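Local coordinates for uncharacterized protein (Thermus thermophilus HB8, PDB 4WVA) that hydrolyses mannosylglycerate to mannose and glycerate, and probably glucosylglycerate to glucose and glycerate, as a family GH63 glycoside hydrolase, at residues Pro119-Asp122 and Arg123-Glu126. Numbering follows the deposited sequence.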
loop_
_atom_site.group_PDB
_atom_site.type_symbol
_atom_site.label_atom_id
_atom_site.label_comp_id
_atom_site.label_asym_id
_atom_site.label_seq_id
_atom_site.Cartn_x
_atom_site.Cartn_y
_atom_site.Cartn_z
ATOM N N PRO A 119 14.228 -17.244 24.210
ATOM C CA PRO A 119 14.719 -18.620 23.969
ATOM C C PRO A 119 13.873 -19.717 24.626
ATOM O O PRO A 119 13.939 -20.880 24.194
ATOM C CB PRO A 119 16.149 -18.594 24.538
ATOM C CG PRO A 119 16.187 -17.446 25.483
ATOM C CD PRO A 119 15.190 -16.428 24.972
ATOM N N ASP A 120 13.075 -19.361 25.620
ATOM C CA ASP A 120 12.190 -20.315 26.297
ATOM C C ASP A 120 10.830 -20.248 25.626
ATOM O O ASP A 120 10.054 -19.334 25.856
ATOM C CB ASP A 120 12.120 -19.977 27.787
ATOM C CG ASP A 120 11.282 -20.953 28.588
ATOM O OD1 ASP A 120 10.440 -21.682 28.017
ATOM O OD2 ASP A 120 11.472 -20.972 29.825
ATOM N N ARG A 121 10.559 -21.212 24.760
ATOM C CA ARG A 121 9.356 -21.157 23.942
ATOM C C ARG A 121 8.094 -21.414 24.750
ATOM O O ARG A 121 7.031 -20.860 24.457
ATOM C CB ARG A 121 9.447 -22.135 22.781
ATOM C CG ARG A 121 10.679 -21.941 21.902
ATOM C CD ARG A 121 10.902 -20.484 21.519
ATOM N NE ARG A 121 9.687 -19.939 20.908
ATOM C CZ ARG A 121 9.315 -18.658 20.895
ATOM N NH1 ARG A 121 8.181 -18.317 20.289
ATOM N NH2 ARG A 121 10.045 -17.721 21.454
ATOM N N ASP A 122 8.192 -22.265 25.763
ATOM C CA ASP A 122 7.026 -22.514 26.600
ATOM C C ASP A 122 6.649 -21.236 27.352
ATOM O O ASP A 122 5.468 -20.911 27.483
ATOM C CB ASP A 122 7.287 -23.669 27.566
ATOM C CG ASP A 122 7.454 -24.986 26.853
ATOM O OD1 ASP A 122 8.356 -25.752 27.239
ATOM O OD2 ASP A 122 6.706 -25.249 25.891
ATOM N N ARG A 123 7.646 -20.512 27.846
ATOM C CA ARG A 123 7.380 -19.258 28.548
ATOM C C ARG A 123 6.809 -18.238 27.578
ATOM O O ARG A 123 5.844 -17.547 27.892
ATOM C CB ARG A 123 8.639 -18.673 29.177
ATOM C CG ARG A 123 8.424 -17.259 29.712
ATOM C CD ARG A 123 9.615 -16.750 30.479
ATOM N NE ARG A 123 10.807 -16.720 29.651
ATOM C CZ ARG A 123 12.045 -16.924 30.077
ATOM N NH1 ARG A 123 12.298 -17.203 31.365
ATOM N NH2 ARG A 123 13.043 -16.884 29.211
ATOM N N ALA A 124 7.411 -18.142 26.400
ATOM C CA ALA A 124 6.913 -17.203 25.387
ATOM C C ALA A 124 5.432 -17.420 25.100
ATOM O O ALA A 124 4.650 -16.461 25.036
ATOM C CB ALA A 124 7.722 -17.316 24.110
ATOM N N ARG A 125 5.035 -18.675 24.904
ATOM C CA ARG A 125 3.645 -18.979 24.598
ATOM C C ARG A 125 2.752 -18.630 25.782
ATOM O O ARG A 125 1.679 -18.059 25.603
ATOM C CB ARG A 125 3.469 -20.446 24.181
ATOM C CG ARG A 125 3.986 -20.728 22.772
ATOM C CD ARG A 125 3.624 -22.131 22.293
ATOM N NE ARG A 125 4.442 -23.143 22.955
ATOM C CZ ARG A 125 5.578 -23.656 22.481
ATOM N NH1 ARG A 125 6.076 -23.294 21.297
ATOM N NH2 ARG A 125 6.221 -24.563 23.206
ATOM N N GLU A 126 3.194 -18.967 26.994
ATOM C CA GLU A 126 2.394 -18.660 28.181
ATOM C C GLU A 126 2.195 -17.157 28.349
ATOM O O GLU A 126 1.073 -16.698 28.592
ATOM C CB GLU A 126 2.982 -19.276 29.464
ATOM C CG GLU A 126 2.033 -19.145 30.651
ATOM C CD GLU A 126 2.576 -19.680 31.970
ATOM O OE1 GLU A 126 3.806 -19.842 32.123
ATOM O OE2 GLU A 126 1.745 -19.920 32.877
HETATM O O HOH W 1 6.105 -20.477 20.436
HETATM O O HOH W 2 3.614 -24.343 25.228
#
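Ala124 N donates to Asp120 O at 2.9 Å, and the next two i to i+4 bonds follow, Arg125 N to Arg121 O and Glu126 N to Asp122 O, so the chain winds as α-helix from Arg121, just after Asp120. Asp120 is the N-cap: a chi1 of -177° sets CG beside the carbonyl carbon and brings the carboxylate to the backbone of Arg123, and OD1 receives Arg123 N at 3.0 Å, from above the carboxylate plane but with a nearly straight N-H (165°). Arg123 crosses the Asp120 side chain at about a right angle, and Asp120 CB lies over one face of the Arg123 guanidinium, toward its rim, 3.5 Å from Arg123 NH2; the salt bridge of that NH2 goes instead to Asp118. This capped turn opens helix 121-146 of the (α/α)6 barrel, at the protein surface and away from the active site, touching helix 48-62 through Pro119 and Arg123, and Tyr115 of helix 107-117 through Ala124 and Arg125. Ala124 CB packs under the guanidinium of Arg121, 3.6 Å from Arg121 NH2, which donates to the carbonyls of Asp118 and Tyr115. Asp122 and Arg125 run side by side; Arg125 NH2 reaches Asp122 OD2 at 2.8 Å in a salt bridge with a bent N-H (133°), and a water held by Arg125 NE donates to the same oxygen. Arg121 O sits over the centre of the Arg125 guanidinium. Replacing Arg125 by an alanine is likely to leave Asp122 without its charged mate and to lose the hydrogen bond to Ala291 O of the second subunit, where Glu293 forms a salt bridge with Arg121 NE.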